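PDB 6WTE: B12-binding domain-containing protein from Kitasatospora setae, which probably methylates its substrate with the help of S-adenosylmethionine, a bound cobalamin and a [4Fe-4S] cluster, by a non-radical route despite its radical SAM fold. Local coordinates for residues A[123-135]-A[181-193]. Sequence-based numbering, arbitrary orientation.
Sequences YGVKGPGEKILCE and TGQFEPRVWQVDQ
Gln-190 fastens the loop at Lys-126 to Pro-128 with a single nitrogen: NE2 donates to Pro-128 O (2.9 Å) and to Lys-126 O (3.1 Å), both acceptors near its amide plane, which fixes the amide's rotation. Glycine suits Gly-127, where a CB would strike Arg-187 CD and, at these backbone angles, the preceding carbonyl O. The rigid ring of Pro-128 packs CG on Val-191 CG2 (3.5 Å), while Ile-132 lays CG1 obliquely on Trp-189 CH2 (3.8 Å). With chi2 bent to -95°, Glu-130 presents OE2 to Asp-192 N (2.8 Å), in a nearly straight bond on the anti side, leaving OE1 for cobalamin. Lys-126 runs its aliphatic chain over one face of the Arg-187 guanidinium and ends in a salt bridge with Asp-238. NH1 and NH2 of Arg-187 converge in plane on Gly-182 O, and NH1 also pairs with Glu-185. A leucine in place of Arg-187 would probably leave Gly-182 O without its paired donors and cost Glu-185 one arginine partner, Arg-162 being another. Gly-129 N also donates to cobalamin; the contact joins this cofactor-binding edge of the Rossmann-like B12 domain to the loop between strand 174-175 and helix 209-214.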
loop_
_atom_site.group_PDB
_atom_site.type_symbol
_atom_site.label_atom_id
_atom_site.label_comp_id
_atom_site.label_asym_id
_atom_site.label_seq_id
_atom_site.Cartn_x
_atom_site.Cartn_y
_atom_site.Cartn_z
ATOM N N TYR A 123 -10.037 -5.882 -19.051
ATOM C CA TYR A 123 -9.263 -4.651 -19.029
ATOM C C TYR A 123 -8.531 -4.502 -17.709
ATOM O O TYR A 123 -8.954 -5.018 -16.673
ATOM C CB TYR A 123 -10.143 -3.414 -19.256
ATOM C CG TYR A 123 -10.956 -3.511 -20.515
ATOM C CD1 TYR A 123 -10.335 -3.557 -21.753
ATOM C CD2 TYR A 123 -12.343 -3.571 -20.463
ATOM C CE1 TYR A 123 -11.074 -3.657 -22.919
ATOM C CE2 TYR A 123 -13.090 -3.671 -21.619
ATOM C CZ TYR A 123 -12.451 -3.716 -22.843
ATOM O OH TYR A 123 -13.188 -3.818 -23.998
ATOM N N GLY A 124 -7.442 -3.744 -17.764
ATOM C CA GLY A 124 -6.698 -3.403 -16.570
ATOM C C GLY A 124 -6.134 -2.001 -16.665
ATOM O O GLY A 124 -5.936 -1.453 -17.752
ATOM N N VAL A 125 -5.877 -1.418 -15.496
ATOM C CA VAL A 125 -5.298 -0.084 -15.402
ATOM C C VAL A 125 -4.129 -0.134 -14.432
ATOM O O VAL A 125 -4.247 -0.704 -13.342
ATOM C CB VAL A 125 -6.331 0.965 -14.941
ATOM C CG1 VAL A 125 -5.665 2.315 -14.768
ATOM C CG2 VAL A 125 -7.475 1.066 -15.954
ATOM N N LYS A 126 -3.006 0.453 -14.834
ATOM C CA LYS A 126 -1.817 0.565 -13.998
ATOM C C LYS A 126 -1.688 2.014 -13.542
ATOM O O LYS A 126 -1.623 2.924 -14.375
ATOM C CB LYS A 126 -0.576 0.119 -14.773
ATOM C CG LYS A 126 0.717 0.170 -13.997
ATOM C CD LYS A 126 1.902 -0.159 -14.916
ATOM C CE LYS A 126 3.217 -0.223 -14.124
ATOM N NZ LYS A 126 3.442 -1.523 -13.437
ATOM N N GLY A 127 -1.672 2.232 -12.228
ATOM C CA GLY A 127 -1.579 3.570 -11.689
ATOM C C GLY A 127 -2.942 4.191 -11.436
ATOM O O GLY A 127 -3.968 3.505 -11.446
ATOM N N PRO A 128 -2.979 5.510 -11.214
ATOM C CA PRO A 128 -4.258 6.178 -10.922
ATOM C C PRO A 128 -5.277 5.914 -12.021
ATOM O O PRO A 128 -4.965 5.977 -13.211
ATOM C CB PRO A 128 -3.880 7.663 -10.857
ATOM C CG PRO A 128 -2.409 7.670 -10.545
ATOM C CD PRO A 128 -1.837 6.444 -11.205
ATOM N N GLY A 129 -6.510 5.639 -11.618
ATOM C CA GLY A 129 -7.461 5.153 -12.600
ATOM C C GLY A 129 -8.596 6.083 -12.985
ATOM O O GLY A 129 -9.325 5.782 -13.934
ATOM N N GLU A 130 -8.740 7.222 -12.300
ATOM C CA GLU A 130 -9.964 8.012 -12.426
ATOM C C GLU A 130 -10.184 8.527 -13.847
ATOM O O GLU A 130 -11.322 8.552 -14.329
ATOM C CB GLU A 130 -9.950 9.175 -11.429
ATOM C CG GLU A 130 -8.699 10.050 -11.469
ATOM C CD GLU A 130 -7.668 9.634 -10.445
ATOM O OE1 GLU A 130 -7.552 8.421 -10.184
ATOM O OE2 GLU A 130 -6.986 10.522 -9.881
ATOM N N LYS A 131 -9.118 8.921 -14.548
ATOM C CA LYS A 131 -9.319 9.470 -15.888
ATOM C C LYS A 131 -9.485 8.365 -16.924
ATOM O O LYS A 131 -10.392 8.423 -17.765
ATOM C CB LYS A 131 -8.164 10.404 -16.251
ATOM C CG LYS A 131 -8.188 11.684 -15.419
ATOM C CD LYS A 131 -7.233 12.742 -15.941
ATOM C CE LYS A 131 -7.151 13.922 -14.973
ATOM N NZ LYS A 131 -8.489 14.412 -14.542
ATOM N N ILE A 132 -8.622 7.347 -16.867
ATOM C CA ILE A 132 -8.723 6.216 -17.790
ATOM C C ILE A 132 -10.074 5.528 -17.639
ATOM O O ILE A 132 -10.706 5.141 -18.630
ATOM C CB ILE A 132 -7.561 5.234 -17.548
ATOM C CG1 ILE A 132 -6.226 5.916 -17.847
ATOM C CG2 ILE A 132 -7.749 3.945 -18.386
ATOM C CD1 ILE A 132 -5.005 5.116 -17.433
ATOM N N LEU A 133 -10.540 5.368 -16.396
ATOM C CA LEU A 133 -11.814 4.688 -16.174
ATOM C C LEU A 133 -12.976 5.467 -16.784
ATOM O O LEU A 133 -13.919 4.868 -17.320
ATOM C CB LEU A 133 -12.036 4.460 -14.675
ATOM C CG LEU A 133 -13.302 3.679 -14.309
ATOM C CD1 LEU A 133 -13.342 2.348 -15.064
ATOM C CD2 LEU A 133 -13.392 3.447 -12.802
ATOM N N CYS A 134 -12.935 6.802 -16.710
ATOM C CA CYS A 134 -13.987 7.591 -17.343
ATOM C C CYS A 134 -13.985 7.406 -18.851
ATOM O O CYS A 134 -15.050 7.318 -19.470
ATOM C CB CYS A 134 -13.836 9.068 -17.004
ATOM S SG CYS A 134 -14.318 9.470 -15.319
ATOM N N GLU A 135 -12.800 7.383 -19.468
ATOM C CA GLU A 135 -12.750 7.158 -20.907
ATOM C C GLU A 135 -13.242 5.762 -21.251
ATOM O O GLU A 135 -13.973 5.582 -22.227
ATOM C CB GLU A 135 -11.332 7.388 -21.436
ATOM C CG GLU A 135 -10.876 8.833 -21.289
ATOM C CD GLU A 135 -9.617 9.156 -22.072
ATOM O OE1 GLU A 135 -9.219 8.349 -22.941
ATOM O OE2 GLU A 135 -9.026 10.228 -21.813
ATOM N N THR A 181 5.473 -2.644 -21.017
ATOM C CA THR A 181 5.043 -2.875 -19.647
ATOM C C THR A 181 4.465 -1.628 -18.997
ATOM O O THR A 181 3.888 -1.729 -17.909
ATOM C CB THR A 181 6.215 -3.354 -18.789
ATOM O OG1 THR A 181 7.200 -2.315 -18.725
ATOM C CG2 THR A 181 6.830 -4.626 -19.367
ATOM N N GLY A 182 4.634 -0.461 -19.617
ATOM C CA GLY A 182 4.258 0.784 -18.976
ATOM C C GLY A 182 5.014 1.087 -17.703
ATOM O O GLY A 182 4.528 1.858 -16.873
ATOM N N GLN A 183 6.201 0.512 -17.529
ATOM C CA GLN A 183 6.913 0.642 -16.266
ATOM C C GLN A 183 7.511 2.033 -16.093
ATOM O O GLN A 183 7.921 2.688 -17.057
ATOM C CB GLN A 183 8.017 -0.414 -16.173
ATOM C CG GLN A 183 9.141 -0.230 -17.163
ATOM C CD GLN A 183 10.129 -1.368 -17.097
ATOM O OE1 GLN A 183 11.175 -1.270 -16.462
ATOM N NE2 GLN A 183 9.788 -2.469 -17.747
ATOM N N PHE A 184 7.535 2.481 -14.836
ATOM C CA PHE A 184 8.253 3.680 -14.397
ATOM C C PHE A 184 7.920 4.903 -15.251
ATOM O O PHE A 184 8.801 5.637 -15.703
ATOM C CB PHE A 184 9.764 3.432 -14.367
ATOM C CG PHE A 184 10.181 2.364 -13.398
ATOM C CD1 PHE A 184 10.178 2.611 -12.032
ATOM C CD2 PHE A 184 10.589 1.117 -13.849
ATOM C CE1 PHE A 184 10.568 1.631 -11.136
ATOM C CE2 PHE A 184 10.978 0.128 -12.952
ATOM C CZ PHE A 184 10.962 0.389 -11.596
ATOM N N GLU A 185 6.623 5.129 -15.455
ATOM C CA GLU A 185 6.112 6.347 -16.064
ATOM C C GLU A 185 5.698 7.337 -14.983
ATOM O O GLU A 185 5.399 6.945 -13.851
ATOM C CB GLU A 185 4.909 6.026 -16.963
ATOM C CG GLU A 185 5.251 5.126 -18.150
ATOM C CD GLU A 185 4.013 4.662 -18.916
ATOM O OE1 GLU A 185 2.884 4.966 -18.473
ATOM O OE2 GLU A 185 4.169 3.985 -19.960
ATOM N N PRO A 186 5.673 8.637 -15.290
ATOM C CA PRO A 186 5.251 9.611 -14.262
ATOM C C PRO A 186 3.801 9.449 -13.837
ATOM O O PRO A 186 3.492 9.586 -12.645
ATOM C CB PRO A 186 5.489 10.965 -14.946
ATOM C CG PRO A 186 6.555 10.686 -15.985
ATOM C CD PRO A 186 6.220 9.299 -16.487
ATOM N N ARG A 187 2.907 9.176 -14.786
ATOM C CA ARG A 187 1.475 8.949 -14.582
ATOM C C ARG A 187 0.740 10.165 -14.030
ATOM O O ARG A 187 -0.425 10.041 -13.617
ATOM C CB ARG A 187 1.220 7.724 -13.683
ATOM C CG ARG A 187 1.990 6.486 -14.150
ATOM C CD ARG A 187 1.508 5.183 -13.496
ATOM N NE ARG A 187 2.617 4.244 -13.428
ATOM C CZ ARG A 187 3.072 3.549 -14.468
ATOM N NH1 ARG A 187 2.484 3.663 -15.654
ATOM N NH2 ARG A 187 4.116 2.743 -14.323
ATOM N N VAL A 188 1.364 11.348 -14.050
ATOM C CA VAL A 188 0.695 12.551 -13.555
ATOM C C VAL A 188 -0.581 12.827 -14.346
ATOM O O VAL A 188 -1.596 13.258 -13.782
ATOM C CB VAL A 188 1.659 13.752 -13.591
ATOM C CG1 VAL A 188 0.931 15.038 -13.214
ATOM C CG2 VAL A 188 2.830 13.511 -12.654
ATOM N N TRP A 189 -0.559 12.574 -15.664
ATOM C CA TRP A 189 -1.738 12.832 -16.486
ATOM C C TRP A 189 -2.927 11.977 -16.074
ATOM O O TRP A 189 -4.069 12.315 -16.412
ATOM C CB TRP A 189 -1.428 12.600 -17.974
ATOM C CG TRP A 189 -1.200 11.159 -18.369
ATOM C CD1 TRP A 189 -0.003 10.504 -18.433
ATOM C CD2 TRP A 189 -2.198 10.209 -18.769
ATOM N NE1 TRP A 189 -0.193 9.202 -18.842
ATOM C CE2 TRP A 189 -1.533 8.998 -19.051
ATOM C CE3 TRP A 189 -3.588 10.263 -18.908
ATOM C CZ2 TRP A 189 -2.210 7.853 -19.465
ATOM C CZ3 TRP A 189 -4.260 9.120 -19.320
ATOM C CH2 TRP A 189 -3.571 7.934 -19.593
ATOM N N GLN A 190 -2.689 10.878 -15.363
ATOM C CA GLN A 190 -3.763 9.988 -14.942
ATOM C C GLN A 190 -4.479 10.482 -13.692
ATOM O O GLN A 190 -5.557 9.967 -13.374
ATOM C CB GLN A 190 -3.208 8.580 -14.691
ATOM C CG GLN A 190 -2.493 7.971 -15.912
ATOM C CD GLN A 190 -1.863 6.618 -15.635
ATOM O OE1 GLN A 190 -0.846 6.262 -16.241
ATOM N NE2 GLN A 190 -2.474 5.843 -14.743
ATOM N N VAL A 191 -3.908 11.467 -12.994
ATOM C CA VAL A 191 -4.385 11.902 -11.684
ATOM C C VAL A 191 -5.389 13.038 -11.846
ATOM O O VAL A 191 -5.124 14.018 -12.552
ATOM C CB VAL A 191 -3.204 12.353 -10.805
ATOM C CG1 VAL A 191 -3.707 12.873 -9.471
ATOM C CG2 VAL A 191 -2.227 11.209 -10.603
ATOM N N ASP A 192 -6.529 12.924 -11.165
ATOM C CA ASP A 192 -7.455 14.046 -11.020
ATOM C C ASP A 192 -6.909 14.948 -9.920
ATOM O O ASP A 192 -7.087 14.681 -8.730
ATOM C CB ASP A 192 -8.862 13.545 -10.704
ATOM C CG ASP A 192 -9.861 14.669 -10.470
ATOM O OD1 ASP A 192 -9.503 15.869 -10.551
ATOM O OD2 ASP A 192 -11.033 14.335 -10.201
ATOM N N GLN A 193 -6.240 16.024 -10.322
ATOM C CA GLN A 193 -5.613 16.956 -9.395
ATOM C C GLN A 193 -6.545 18.075 -8.956
ATOM O O GLN A 193 -6.126 18.931 -8.173
ATOM C CB GLN A 193 -4.368 17.569 -10.032
ATOM C CG GLN A 193 -3.336 16.562 -10.489
ATOM C CD GLN A 193 -2.201 17.219 -11.240
ATOM O OE1 GLN A 193 -2.137 17.155 -12.469
ATOM N NE2 GLN A 193 -1.307 17.873 -10.509
HETATM O O HOH W 1 3.195 -3.336 -15.709
HETATM O O HOH W 2 -0.455 3.706 -16.614
HETATM O O HOH W 3 -6.518 7.732 -14.821
HETATM O O HOH W 4 -9.710 16.941 -12.998
#